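Side-chain contacts in GRMZM2G135359 pseudokinase (Zea mays, PDB 6CPY), which forms the pseudokinase domain of a receptor-like membrane protein and may bind ATP, although its catalytic activity is doubtful: residues I150-G153 with I154-L158; E269-A272 with R273-E277; L142-M145 with A146-I150; A297-M300 with R301-A305. All blocks are in the same frame, centred on the assembly; numbering follows the deposited sequence. Where two conformers were deposited one is given.

Interaction 1 of 4, residues I150-G153 with I154-L158; sequences ISMG and IAYCL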
ATOM      1  N   ILE A 150     -11.054  -6.263  -3.886  1.00 21.02           N
ATOM      2  CA  ILE A 150      -9.921  -5.365  -3.752  1.00 21.68           C
ATOM      3  C   ILE A 150     -10.327  -4.122  -2.958  1.00 22.07           C
ATOM      4  O   ILE A 150      -9.653  -3.733  -2.009  1.00 20.10           O
ATOM      5  CB  ILE A 150      -9.359  -4.988  -5.138  1.00 22.04           C
ATOM      6  CG1 ILE A 150      -8.647  -6.209  -5.751  1.00 22.63           C
ATOM      7  CG2 ILE A 150      -8.435  -3.775  -5.041  1.00 22.58           C
ATOM      8  CD1 ILE A 150      -8.448  -6.108  -7.248  1.00 22.68           C
ATOM      9  N   SER A 151     -11.461  -3.531  -3.320  1.00 22.49           N
ATOM     10  CA  SER A 151     -11.974  -2.359  -2.607  1.00 22.94           C
ATOM     11  C   SER A 151     -12.167  -2.607  -1.096  1.00 22.14           C
ATOM     12  O   SER A 151     -11.815  -1.761  -0.266  1.00 22.63           O
ATOM     13  CB  SER A 151     -13.318  -1.915  -3.248  1.00 23.45           C
ATOM     14  OG  SER A 151     -13.170  -1.593  -4.627  1.00 25.21           O
ATOM     15  N   MET A 152     -12.731  -3.756  -0.746  1.00 23.25           N
ATOM     16  CA  MET A 152     -12.983  -4.098   0.651  0.50 24.09           C
ATOM     17  C   MET A 152     -11.669  -4.337   1.379  1.00 24.29           C
ATOM     18  O   MET A 152     -11.454  -3.798   2.468  1.00 24.89           O
ATOM     19  CB  MET A 152     -13.883  -5.329   0.773  0.50 25.58           C
ATOM     20  CG  MET A 152     -14.514  -5.495   2.155  0.50 26.84           C
ATOM     21  SD  MET A 152     -15.661  -4.152   2.548  0.50 28.00           S
ATOM     22  CE  MET A 152     -16.050  -3.728   0.867  0.50 24.92           C
ATOM     23  N   GLY A 153     -10.785  -5.126   0.765  1.00 23.56           N
ATOM     24  CA  GLY A 153      -9.455  -5.391   1.328  1.00 23.22           C
ATOM     25  C   GLY A 153      -8.704  -4.127   1.693  1.00 23.52           C
ATOM     26  O   GLY A 153      -8.140  -4.027   2.785  1.00 24.60           O
ATOM     27  N   ILE A 154      -8.696  -3.157   0.779  1.00 22.64           N
ATOM     28  CA  ILE A 154      -8.100  -1.850   1.034  1.00 22.98           C
ATOM     29  C   ILE A 154      -8.738  -1.169   2.243  1.00 24.36           C
ATOM     30  O   ILE A 154      -8.036  -0.699   3.148  1.00 22.98           O
ATOM     31  CB  ILE A 154      -8.166  -0.927  -0.206  1.00 23.13           C
ATOM     32  CG1 ILE A 154      -7.298  -1.477  -1.343  1.00 22.91           C
ATOM     33  CG2 ILE A 154      -7.684   0.466   0.140  1.00 22.49           C
ATOM     34  CD1 ILE A 154      -7.591  -0.864  -2.689  1.00 23.77           C
ATOM     35  N   ALA A 155     -10.072  -1.131   2.276  1.00 25.39           N
ATOM     36  CA  ALA A 155     -10.769  -0.495   3.385  1.00 26.15           C
ATOM     37  C   ALA A 155     -10.428  -1.141   4.732  1.00 26.40           C
ATOM     38  O   ALA A 155     -10.177  -0.429   5.703  1.00 26.87           O
ATOM     39  CB  ALA A 155     -12.273  -0.509   3.155  1.00 26.00           C
ATOM     40  N   TYR A 156     -10.402  -2.471   4.787  1.00 27.02           N
ATOM     41  CA  TYR A 156     -10.082  -3.186   6.039  1.00 28.13           C
ATOM     42  C   TYR A 156      -8.657  -2.892   6.509  1.00 29.54           C
ATOM     43  O   TYR A 156      -8.427  -2.753   7.706  1.00 29.25           O
ATOM     44  CB  TYR A 156     -10.248  -4.697   5.903  1.00 28.28           C
ATOM     45  CG  TYR A 156     -11.679  -5.205   5.875  1.00 28.74           C
ATOM     46  CD1 TYR A 156     -12.626  -4.761   6.805  1.00 30.91           C
ATOM     47  CD2 TYR A 156     -12.067  -6.186   4.965  1.00 30.34           C
ATOM     48  CE1 TYR A 156     -13.932  -5.245   6.785  1.00 32.40           C
ATOM     49  CE2 TYR A 156     -13.365  -6.690   4.952  1.00 31.68           C
ATOM     50  CZ  TYR A 156     -14.296  -6.204   5.851  1.00 32.64           C
ATOM     51  OH  TYR A 156     -15.588  -6.693   5.824  1.00 34.97           O
ATOM     52  N   CYS A 157      -7.718  -2.799   5.569  1.00 29.51           N
ATOM     53  CA  CYS A 157      -6.334  -2.430   5.906  1.00 29.60           C
ATOM     54  C   CYS A 157      -6.272  -1.007   6.463  1.00 29.52           C
ATOM     55  O   CYS A 157      -5.704  -0.762   7.546  1.00 28.79           O
ATOM     56  CB  CYS A 157      -5.426  -2.541   4.678  1.00 29.32           C
ATOM     57  SG  CYS A 157      -3.692  -2.181   5.049  1.00 29.26           S
ATOM     58  N   LEU A 158      -6.872  -0.066   5.743  1.00 29.13           N
ATOM     59  CA  LEU A 158      -6.835   1.331   6.171  1.00 30.14           C
ATOM     60  C   LEU A 158      -7.503   1.537   7.538  1.00 30.36           C
ATOM     61  O   LEU A 158      -7.034   2.357   8.343  1.00 32.12           O
ATOM     62  CB  LEU A 158      -7.461   2.248   5.117  1.00 31.73           C
ATOM     63  CG  LEU A 158      -6.554   2.729   3.971  1.00 32.32           C
ATOM     64  CD1 LEU A 158      -5.685   1.627   3.401  1.00 35.15           C
ATOM     65  CD2 LEU A 158      -7.386   3.362   2.872  1.00 32.61           C
TER
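Met-152 packs against Tyr-156 one turn further along the same helix, and this is the tight part of the contact. Met-152 CG comes to 3.3 Å from Tyr-156 CE2, approaching the ring at a slant. The sulfur lies beyond it. Met-152 SD is 4.5 Å from the centroid of the Tyr-156 ring and 29° off the ring normal, an oblique Met-aromatic contact. Two conformers of Met-152 were deposited, so the exact fit of its outer atoms is doubtful. The chain leaves the backbone with CG opposite the backbone N (chi1 -163°) and then bends twice, which keeps the sulfur near the phenol end. That end is tied down by a hydrogen bond from Tyr-156 OH to Leu-306 O.

The isoleucine side is looser. Ile-150 CG2 and Ile-154 CD1 meet as single methyls at 3.8 Å. No solvent side exists here, because every residue of the contact is buried. Several polar atoms have partners. Ser-151 OG bonds to Arg-147 O, and Ser-151 O accepts from both Ala-155 N and Tyr-221 OH. Gly-153 O receives Cys-157 N at 3.1 Å. The regular i to i+4 bonds mark an alpha helix. Side chains buried on several sides fit a central helix of the C-lobe, such as αE of the protein kinase fold.

Interaction 2 of 4, residues E269-A272 with R273-E277; sequences EDTA and RALCE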
ATOM      1  N   GLU A 269     -26.501  -2.727 -10.749  1.00 25.98           N
ATOM      2  CA  GLU A 269     -26.695  -1.297 -10.857  1.00 27.81           C
ATOM      3  C   GLU A 269     -26.778  -0.592  -9.494  1.00 25.72           C
ATOM      4  O   GLU A 269     -26.147   0.447  -9.255  1.00 26.49           O
ATOM      5  CB  GLU A 269     -27.997  -1.117 -11.624  1.00 31.30           C
ATOM      6  CG  GLU A 269     -28.252   0.245 -12.137  1.00 35.80           C
ATOM      7  CD  GLU A 269     -29.683   0.357 -12.613  1.00 35.15           C
ATOM      8  OE1 GLU A 269     -30.218  -0.623 -13.195  1.00 37.73           O
ATOM      9  OE2 GLU A 269     -30.265   1.409 -12.358  1.00 39.73           O
ATOM     10  N   ASP A 270     -27.538  -1.168  -8.583  1.00 27.09           N
ATOM     11  CA  ASP A 270     -27.768  -0.505  -7.306  1.00 27.20           C
ATOM     12  C   ASP A 270     -26.578  -0.597  -6.361  1.00 26.35           C
ATOM     13  O   ASP A 270     -26.360   0.301  -5.555  1.00 25.14           O
ATOM     14  CB  ASP A 270     -29.031  -1.033  -6.667  1.00 28.46           C
ATOM     15  CG  ASP A 270     -30.278  -0.566  -7.413  1.00 29.99           C
ATOM     16  OD1 ASP A 270     -30.249   0.546  -7.990  1.00 32.57           O
ATOM     17  OD2 ASP A 270     -31.249  -1.323  -7.454  1.00 31.31           O
ATOM     18  N   THR A 271     -25.809  -1.669  -6.480  1.00 25.38           N
ATOM     19  CA  THR A 271     -24.541  -1.774  -5.748  1.00 25.83           C
ATOM     20  C   THR A 271     -23.549  -0.720  -6.223  1.00 25.11           C
ATOM     21  O   THR A 271     -22.873  -0.067  -5.417  1.00 25.38           O
ATOM     22  CB  THR A 271     -23.972  -3.190  -5.903  1.00 26.22           C
ATOM     23  OG1 THR A 271     -24.988  -4.120  -5.537  1.00 26.58           O
ATOM     24  CG2 THR A 271     -22.769  -3.404  -4.989  1.00 26.52           C
ATOM     25  N   ALA A 272     -23.477  -0.535  -7.532  1.00 23.60           N
ATOM     26  CA  ALA A 272     -22.648   0.517  -8.087  1.00 24.17           C
ATOM     27  C   ALA A 272     -23.062   1.895  -7.573  1.00 25.33           C
ATOM     28  O   ALA A 272     -22.211   2.684  -7.159  1.00 24.46           O
ATOM     29  CB  ALA A 272     -22.664   0.463  -9.594  1.00 24.64           C
ATOM     30  N   ARG A 273     -24.369   2.182  -7.570  1.00 24.96           N
ATOM     31  CA  ARG A 273     -24.858   3.452  -7.002  1.00 25.66           C
ATOM     32  C   ARG A 273     -24.397   3.675  -5.582  1.00 25.14           C
ATOM     33  O   ARG A 273     -23.893   4.751  -5.239  1.00 25.49           O
ATOM     34  CB  ARG A 273     -26.386   3.529  -6.996  1.00 27.73           C
ATOM     35  CG  ARG A 273     -26.986   3.966  -8.288  1.00 30.21           C
ATOM     36  CD  ARG A 273     -28.490   4.227  -8.169  1.00 30.76           C
ATOM     37  NE  ARG A 273     -28.919   4.686  -9.478  1.00 31.75           N
ATOM     38  CZ  ARG A 273     -29.383   3.916 -10.450  1.00 33.23           C
ATOM     39  NH1 ARG A 273     -29.581   2.612 -10.267  1.00 33.84           N
ATOM     40  NH2 ARG A 273     -29.692   4.464 -11.615  1.00 35.56           N
ATOM     41  N   ALA A 274     -24.591   2.663  -4.750  1.00 25.03           N
ATOM     42  CA  ALA A 274     -24.250   2.771  -3.348  1.00 25.73           C
ATOM     43  C   ALA A 274     -22.736   3.022  -3.189  1.00 26.27           C
ATOM     44  O   ALA A 274     -22.320   3.836  -2.366  1.00 25.96           O
ATOM     45  CB  ALA A 274     -24.705   1.531  -2.602  1.00 26.06           C
ATOM     46  N   LEU A 275     -21.912   2.347  -3.990  1.00 26.26           N
ATOM     47  CA  LEU A 275     -20.454   2.556  -3.899  1.00 26.52           C
ATOM     48  C   LEU A 275     -20.064   3.966  -4.333  1.00 27.44           C
ATOM     49  O   LEU A 275     -19.154   4.572  -3.748  1.00 27.28           O
ATOM     50  CB  LEU A 275     -19.697   1.520  -4.726  1.00 26.54           C
ATOM     51  CG  LEU A 275     -19.800   0.107  -4.136  1.00 27.23           C
ATOM     52  CD1 LEU A 275     -19.310  -0.921  -5.145  1.00 27.74           C
ATOM     53  CD2 LEU A 275     -19.018  -0.008  -2.832  1.00 27.26           C
ATOM     54  N   CYS A 276     -20.755   4.500  -5.342  1.00 26.49           N
ATOM     55  CA  CYS A 276     -20.512   5.886  -5.768  1.00 28.42           C
ATOM     56  C   CYS A 276     -20.912   6.919  -4.693  1.00 28.12           C
ATOM     57  O   CYS A 276     -20.310   7.985  -4.614  1.00 28.15           O
ATOM     58  CB  CYS A 276     -21.200   6.186  -7.095  1.00 29.21           C
ATOM     59  SG  CYS A 276     -20.466   5.316  -8.498  1.00 32.72           S
ATOM     60  N   GLU A 277     -21.902   6.599  -3.862  1.00 29.27           N
ATOM     61  CA  GLU A 277     -22.233   7.452  -2.707  1.00 31.69           C
ATOM     62  C   GLU A 277     -21.095   7.465  -1.682  1.00 31.86           C
ATOM     63  O   GLU A 277     -20.746   8.520  -1.147  1.00 31.31           O
ATOM     64  CB  GLU A 277     -23.550   7.021  -2.059  1.00 34.59           C
ATOM     65  CG  GLU A 277     -24.759   7.264  -2.953  1.00 37.92           C
ATOM     66  CD  GLU A 277     -26.036   6.585  -2.476  1.00 43.64           C
ATOM     67  OE1 GLU A 277     -25.965   5.663  -1.633  1.00 49.67           O
ATOM     68  OE2 GLU A 277     -27.128   6.972  -2.959  1.00 48.25           O
TER
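A salt-bridge network in the first turn of helix 269-282 joins Glu-269 and Asp-270 to Arg-273. Both acids reach one nitrogen of the guanidinium group. Arg-273 NH1 lies 2.5 Å from Glu-269 OE2, a very short distance that should be read with caution, though the N-H points almost straight at the oxygen (166°). The oxygen sits at the guanidinium edge, in its plane, and is met on its anti side. A second bond to the same oxygen, from Arg-273 NH2, is weak. Asp-270 OD1 lies on the NE side of Arg-273 NH1, 3.1 Å away, while Glu-269 OE2 lies on the NH2 side. The bond to OD1 is more bent, and OD1 is tilted a little from the guanidinium plane.

The three side chains run side by side in the same direction. Arg-273 stays extended from CG to NE, which carries its head back alongside the first turn, to the two acids. The carboxylate planes of Glu-269 and Asp-270 are turned 60° and 48° from the guanidinium. All three residues are exposed and touch crystal neighbours, so their pose may owe something to the lattice.

The inner side is mostly apolar. Thr-271 CG2 faces Leu-275 CD1 at 4.3 Å. Trp-144 and Ile-303 cover Thr-271 and Leu-275 from two other helices. Carboxylates in a first turn would probably also suit the positive helix end. This is an amphipathic helix start with i to i+3 and i to i+4 ion pairs, placed on the rim of the kinase C-lobe.

Interaction 3 of 4, residues L142-M145 with A146-I150; sequences LDWM and ARLRI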
ATOM      1  N   LEU A 142      -9.874  -6.819 -14.428  1.00 32.34           N
ATOM      2  CA  LEU A 142     -10.491  -7.304 -13.199  1.00 30.41           C
ATOM      3  C   LEU A 142     -12.015  -7.219 -13.325  1.00 27.07           C
ATOM      4  O   LEU A 142     -12.524  -6.175 -13.704  1.00 26.19           O
ATOM      5  CB  LEU A 142     -10.012  -6.425 -12.046  1.00 30.28           C
ATOM      6  CG  LEU A 142      -8.496  -6.441 -11.788  1.00 30.56           C
ATOM      7  CD1 LEU A 142      -8.107  -5.258 -10.922  1.00 30.15           C
ATOM      8  CD2 LEU A 142      -8.084  -7.747 -11.136  1.00 30.59           C
ATOM      9  N   ASP A 143     -12.735  -8.299 -13.013  1.00 27.24           N
ATOM     10  CA  ASP A 143     -14.211  -8.277 -13.069  1.00 26.67           C
ATOM     11  C   ASP A 143     -14.849  -7.628 -11.832  1.00 25.53           C
ATOM     12  O   ASP A 143     -14.140  -7.174 -10.945  1.00 24.03           O
ATOM     13  CB  ASP A 143     -14.786  -9.672 -13.344  1.00 29.05           C
ATOM     14  CG  ASP A 143     -14.545 -10.672 -12.216  1.00 31.51           C
ATOM     15  OD1 ASP A 143     -14.101 -10.311 -11.100  1.00 28.68           O
ATOM     16  OD2 ASP A 143     -14.808 -11.860 -12.481  1.00 36.80           O
ATOM     17  N   TRP A 144     -16.182  -7.559 -11.792  1.00 24.25           N
ATOM     18  CA  TRP A 144     -16.879  -6.892 -10.700  1.00 23.99           C
ATOM     19  C   TRP A 144     -16.496  -7.431  -9.321  1.00 24.56           C
ATOM     20  O   TRP A 144     -16.137  -6.662  -8.437  1.00 22.82           O
ATOM     21  CB  TRP A 144     -18.397  -6.979 -10.905  1.00 23.12           C
ATOM     22  CG  TRP A 144     -19.169  -6.309  -9.851  1.00 23.77           C
ATOM     23  CD1 TRP A 144     -19.905  -6.895  -8.870  1.00 23.93           C
ATOM     24  CD2 TRP A 144     -19.286  -4.906  -9.662  1.00 23.59           C
ATOM     25  NE1 TRP A 144     -20.491  -5.935  -8.082  1.00 24.79           N
ATOM     26  CE2 TRP A 144     -20.114  -4.703  -8.542  1.00 23.91           C
ATOM     27  CE3 TRP A 144     -18.772  -3.797 -10.335  1.00 23.69           C
ATOM     28  CZ2 TRP A 144     -20.451  -3.431  -8.092  1.00 24.87           C
ATOM     29  CZ3 TRP A 144     -19.098  -2.539  -9.880  1.00 24.98           C
ATOM     30  CH2 TRP A 144     -19.923  -2.365  -8.767  1.00 23.81           C
ATOM     31  N   MET A 145     -16.547  -8.753  -9.139  1.00 26.27           N
ATOM     32  CA  MET A 145     -16.290  -9.328  -7.821  1.00 28.23           C
ATOM     33  C   MET A 145     -14.837  -9.126  -7.414  1.00 26.97           C
ATOM     34  O   MET A 145     -14.558  -8.848  -6.255  1.00 25.91           O
ATOM     35  CB  MET A 145     -16.668 -10.816  -7.767  1.00 31.43           C
ATOM     36  CG  MET A 145     -18.169 -11.069  -7.823  1.00 35.79           C
ATOM     37  SD  MET A 145     -19.095 -10.111  -6.614  1.00 43.42           S
ATOM     38  CE  MET A 145     -18.262 -10.608  -5.107  1.00 43.72           C
ATOM     39  N   ALA A 146     -13.923  -9.260  -8.368  1.00 26.22           N
ATOM     40  CA  ALA A 146     -12.518  -8.970  -8.103  1.00 26.38           C
ATOM     41  C   ALA A 146     -12.329  -7.529  -7.627  1.00 25.62           C
ATOM     42  O   ALA A 146     -11.620  -7.282  -6.648  1.00 23.96           O
ATOM     43  CB  ALA A 146     -11.676  -9.235  -9.336  1.00 27.21           C
ATOM     44  N   ARG A 147     -12.989  -6.586  -8.295  1.00 24.00           N
ATOM     45  CA  ARG A 147     -12.895  -5.188  -7.903  1.00 23.78           C
ATOM     46  C   ARG A 147     -13.497  -4.896  -6.526  1.00 22.93           C
ATOM     47  O   ARG A 147     -12.967  -4.092  -5.787  1.00 21.02           O
ATOM     48  CB  ARG A 147     -13.482  -4.289  -8.976  1.00 24.42           C
ATOM     49  CG  ARG A 147     -12.676  -4.378 -10.253  1.00 24.30           C
ATOM     50  CD  ARG A 147     -12.932  -3.236 -11.201  1.00 24.92           C
ATOM     51  NE  ARG A 147     -12.465  -3.602 -12.535  1.00 24.59           N
ATOM     52  CZ  ARG A 147     -12.239  -2.748 -13.527  1.00 24.68           C
ATOM     53  NH1 ARG A 147     -12.401  -1.443 -13.370  1.00 24.19           N
ATOM     54  NH2 ARG A 147     -11.858  -3.226 -14.697  1.00 25.30           N
ATOM     55  N   LEU A 148     -14.608  -5.545  -6.190  1.00 22.36           N
ATOM     56  CA  LEU A 148     -15.193  -5.383  -4.872  1.00 23.59           C
ATOM     57  C   LEU A 148     -14.315  -5.976  -3.777  1.00 22.85           C
ATOM     58  O   LEU A 148     -14.158  -5.370  -2.728  1.00 21.56           O
ATOM     59  CB  LEU A 148     -16.610  -5.970  -4.826  1.00 24.90           C
ATOM     60  CG  LEU A 148     -17.685  -4.912  -5.142  1.00 27.85           C
ATOM     61  CD1 LEU A 148     -17.378  -4.071  -6.369  1.00 30.23           C
ATOM     62  CD2 LEU A 148     -19.040  -5.592  -5.276  1.00 29.51           C
ATOM     63  N   ARG A 149     -13.750  -7.148  -4.032  1.00 22.83           N
ATOM     64  CA  ARG A 149     -12.803  -7.751  -3.099  1.00 24.94           C
ATOM     65  C   ARG A 149     -11.596  -6.863  -2.835  1.00 21.97           C
ATOM     66  O   ARG A 149     -11.163  -6.735  -1.713  1.00 21.62           O
ATOM     67  CB  ARG A 149     -12.307  -9.096  -3.616  1.00 28.96           C
ATOM     68  CG  ARG A 149     -13.313 -10.227  -3.533  1.00 34.88           C
ATOM     69  CD  ARG A 149     -12.606 -11.510  -3.121  1.00 38.86           C
ATOM     70  NE  ARG A 149     -11.305 -11.652  -3.765  1.00 43.89           N
ATOM     71  CZ  ARG A 149     -10.246 -12.272  -3.234  1.00 47.11           C
ATOM     72  NH1 ARG A 149     -10.291 -12.825  -2.022  1.00 50.24           N
ATOM     73  NH2 ARG A 149      -9.122 -12.333  -3.924  1.00 47.34           N
ATOM     74  N   ILE A 150     -11.054  -6.263  -3.886  1.00 21.02           N
ATOM     75  CA  ILE A 150      -9.921  -5.365  -3.752  1.00 21.68           C
ATOM     76  C   ILE A 150     -10.327  -4.122  -2.958  1.00 22.07           C
ATOM     77  O   ILE A 150      -9.653  -3.733  -2.009  1.00 20.10           O
ATOM     78  CB  ILE A 150      -9.359  -4.988  -5.138  1.00 22.04           C
ATOM     79  CG1 ILE A 150      -8.647  -6.209  -5.751  1.00 22.63           C
ATOM     80  CG2 ILE A 150      -8.435  -3.775  -5.041  1.00 22.58           C
ATOM     81  CD1 ILE A 150      -8.448  -6.108  -7.248  1.00 22.68           C
TER
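Arg-147 reaches back to hold the carbonyl of Leu-142, the residue two places before the helix begins. Hydrogen bonds come first. The guanidinium grips Leu-142 O side-on with two nitrogens. Arg-147 NE lies 2.8 Å from Leu-142 O and stands above the carbonyl plane. Arg-147 NH2 lies 3.2 Å from the same oxygen, in the carbonyl plane on a lone pair. Arg-147 NH2 also bonds to Ser-263 OG, and Arg-147 NH1 to Ile-228 O. Asp-143 is the N-cap. Its CG sits between the backbone N and the carbonyl carbon (chi1 66°), which brings Asp-143 OD1 to 2.9 Å from Ala-146 N.

Charge adds to the grip. Arg-147 NH1 forms a salt bridge with Asp-261. A leucine in place of Arg-147 would probably leave Leu-142 O without its two donors and Asp-261 without this counter-charge.

The aromatic contact is a CH-pi interaction. Leu-148 CD1 stands over one face of the Trp-144 indole, 3.6 Å from the centroid of its six-membered ring and 16° off the normal. The other methyl is close too, with Leu-148 CD2 3.2 Å from Trp-144 NE1.

Plain apolar contact is lighter. Leu-142 CD1 meets Ile-150 CD1 at 3.8 Å, the two side chains crossing at about a right angle.

Together these bonds fix the start of helix 144-164. Leu-142 packs on helix 130-135, Trp-144 and Leu-148 pack on helix 269-282, and Arg-147 reaches the backbone of helix 214-230.

Interaction 4 of 4, residues A297-M300 with R301-A305; sequences AARM and REITA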
ATOM      1  N   ALA A 297     -15.403   1.548   6.174  1.00 31.39           N
ATOM      2  CA  ALA A 297     -15.296   0.089   6.130  1.00 30.02           C
ATOM      3  C   ALA A 297     -16.616  -0.604   6.475  1.00 28.62           C
ATOM      4  O   ALA A 297     -16.985  -1.592   5.851  1.00 29.07           O
ATOM      5  CB  ALA A 297     -14.184  -0.392   7.059  1.00 30.73           C
ATOM      6  N   ALA A 298     -17.322  -0.074   7.473  1.00 28.95           N
ATOM      7  CA  ALA A 298     -18.616  -0.627   7.874  1.00 30.31           C
ATOM      8  C   ALA A 298     -19.631  -0.513   6.736  1.00 28.82           C
ATOM      9  O   ALA A 298     -20.342  -1.472   6.426  1.00 29.86           O
ATOM     10  CB  ALA A 298     -19.128   0.079   9.126  1.00 29.34           C
ATOM     11  N   ARG A 299     -19.677   0.660   6.112  1.00 31.43           N
ATOM     12  CA  ARG A 299     -20.576   0.908   4.988  1.00 31.30           C
ATOM     13  C   ARG A 299     -20.206   0.010   3.805  1.00 31.53           C
ATOM     14  O   ARG A 299     -21.080  -0.624   3.208  1.00 30.14           O
ATOM     15  CB  ARG A 299     -20.559   2.389   4.590  1.00 34.72           C
ATOM     16  CG  ARG A 299     -21.463   2.764   3.409  1.00 37.71           C
ATOM     17  CD  ARG A 299     -22.875   2.216   3.570  1.00 40.59           C
ATOM     18  NE  ARG A 299     -23.752   2.581   2.458  1.00 42.10           N
ATOM     19  CZ  ARG A 299     -24.901   1.968   2.172  1.00 43.03           C
ATOM     20  NH1 ARG A 299     -25.334   0.950   2.913  1.00 43.58           N
ATOM     21  NH2 ARG A 299     -25.621   2.367   1.132  1.00 41.76           N
ATOM     22  N   MET A 300     -18.908  -0.073   3.502  1.00 29.66           N
ATOM     23  CA  MET A 300     -18.424  -0.943   2.439  1.00 29.86           C
ATOM     24  C   MET A 300     -18.795  -2.410   2.659  1.00 30.01           C
ATOM     25  O   MET A 300     -19.181  -3.083   1.716  1.00 29.83           O
ATOM     26  CB  MET A 300     -16.902  -0.813   2.266  1.00 28.50           C
ATOM     27  CG  MET A 300     -16.430   0.483   1.629  1.00 28.92           C
ATOM     28  SD  MET A 300     -17.019   0.736  -0.053  1.00 28.82           S
ATOM     29  CE  MET A 300     -16.098  -0.511  -0.948  1.00 29.07           C
ATOM     30  N   ARG A 301     -18.682  -2.907   3.892  1.00 31.35           N
ATOM     31  CA  ARG A 301     -19.083  -4.288   4.195  1.00 31.48           C
ATOM     32  C   ARG A 301     -20.585  -4.499   4.014  1.00 33.19           C
ATOM     33  O   ARG A 301     -21.016  -5.549   3.525  1.00 34.19           O
ATOM     34  CB  ARG A 301     -18.686  -4.693   5.616  1.00 32.45           C
ATOM     35  CG  ARG A 301     -18.976  -6.159   5.887  1.00 32.90           C
ATOM     36  CD  ARG A 301     -18.613  -6.583   7.289  1.00 35.51           C
ATOM     37  NE  ARG A 301     -18.697  -8.035   7.403  1.00 35.66           N
ATOM     38  CZ  ARG A 301     -18.055  -8.767   8.309  1.00 34.97           C
ATOM     39  NH1 ARG A 301     -17.251  -8.192   9.201  1.00 33.85           N
ATOM     40  NH2 ARG A 301     -18.203 -10.083   8.304  1.00 34.56           N
ATOM     41  N   GLU A 302     -21.370  -3.508   4.424  1.00 35.33           N
ATOM     42  CA  GLU A 302     -22.821  -3.522   4.231  1.00 38.03           C
ATOM     43  C   GLU A 302     -23.136  -3.679   2.739  1.00 37.01           C
ATOM     44  O   GLU A 302     -23.944  -4.524   2.352  1.00 36.52           O
ATOM     45  CB  GLU A 302     -23.438  -2.236   4.795  1.00 41.64           C
ATOM     46  CG  GLU A 302     -24.938  -2.284   5.071  1.00 45.99           C
ATOM     47  CD  GLU A 302     -25.472  -0.974   5.634  1.00 49.18           C
ATOM     48  OE1 GLU A 302     -24.707  -0.243   6.297  1.00 53.02           O
ATOM     49  OE2 GLU A 302     -26.660  -0.661   5.404  1.00 56.11           O
ATOM     50  N   ILE A 303     -22.448  -2.901   1.901  1.00 35.00           N
ATOM     51  CA  ILE A 303     -22.693  -2.914   0.450  1.00 33.51           C
ATOM     52  C   ILE A 303     -22.216  -4.187  -0.261  1.00 34.20           C
ATOM     53  O   ILE A 303     -22.958  -4.781  -1.052  1.00 34.65           O
ATOM     54  CB  ILE A 303     -22.046  -1.686  -0.220  1.00 32.11           C
ATOM     55  CG1 ILE A 303     -22.733  -0.405   0.269  1.00 32.46           C
ATOM     56  CG2 ILE A 303     -22.116  -1.793  -1.738  1.00 31.82           C
ATOM     57  CD1 ILE A 303     -21.938   0.864   0.015  1.00 32.64           C
ATOM     58  N   THR A 304     -20.984  -4.597   0.007  1.00 32.69           N
ATOM     59  CA  THR A 304     -20.373  -5.725  -0.698  1.00 32.52           C
ATOM     60  C   THR A 304     -20.738  -7.081  -0.098  1.00 33.19           C
ATOM     61  O   THR A 304     -20.650  -8.103  -0.784  1.00 32.48           O
ATOM     62  CB  THR A 304     -18.839  -5.617  -0.719  1.00 32.70           C
ATOM     63  OG1 THR A 304     -18.323  -5.725   0.614  1.00 30.29           O
ATOM     64  CG2 THR A 304     -18.402  -4.299  -1.333  1.00 33.65           C
ATOM     65  N   ALA A 305     -21.118  -7.081   1.181  1.00 34.13           N
ATOM     66  CA  ALA A 305     -21.312  -8.305   1.961  1.00 35.94           C
ATOM     67  C   ALA A 305     -20.057  -9.193   2.001  1.00 37.16           C
ATOM     68  O   ALA A 305     -20.157 -10.412   2.092  1.00 37.02           O
ATOM     69  CB  ALA A 305     -22.515  -9.088   1.449  1.00 38.16           C
TER
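Arg-299 is held by two residues of the next turn, Glu-302 at its edge and Ile-303 over its face. The ionic part is a salt bridge. Arg-299 NH1 lies 3.2 Å from Glu-302 OE2, which sits at the guanidinium edge near its plane. The carboxylate plane is turned 71° from the guanidinium, so the two groups do not lie flat together.

The second part is van der Waals contact, with Ile-303 over one face of the guanidinium. Ile-303 CG1 lies 3.7 Å above the plane, over its centre, and Ile-303 CD1 comes to 3.5 Å from Arg-299 NE. A bend at chi2 (49°) lays the arginine chain across the isoleucine. With only an alanine at Arg-299, Glu-302 would probably lose this positive mate and the outer end of Ile-303 its cover.

Hydrogen bonds mark the helix end. Met-300 O accepts twice, from Thr-304 N at 2.9 Å and from Thr-304 OG1 at 3.0 Å. The hydroxyl comes from above the carbonyl plane, placed there by a chi1 of 65°. Thr-304 OG1 also bonds to Leu-306 N. Ala-305 then leaves the helix with positive phi.

The charged pair lies toward the surface, while Met-300 is buried. Met-300 packs on helices 144-164, 214-230 and 269-282, and Ile-303 rests on helix 269-282. Helix 293-304 thus packs against all three in the C-lobe.

In the fold
All four contacts lie on or at the start of helices in the C-lobe of the kinase fold. Interactions 1 and 3 share helix 144-164 and Ile-150. Interaction 1 is wholly buried, about 10 Å from the chain centre to its own centre, and its side-chain contacts are apolar or sulfur-aromatic. Interaction 3 is partly buried and adds capping and a buried arginine. Interactions 2 and 4 lie on helices 269-282 and 293-304 and pair charges at the surface with apolar residues inside. Those inner faces meet: Leu-275 CD2 is 3.5 Å from Met-300 SD. Interaction 3 joins them through Leu-148, where CD1 lies 3.9 Å from Leu-275 CD1.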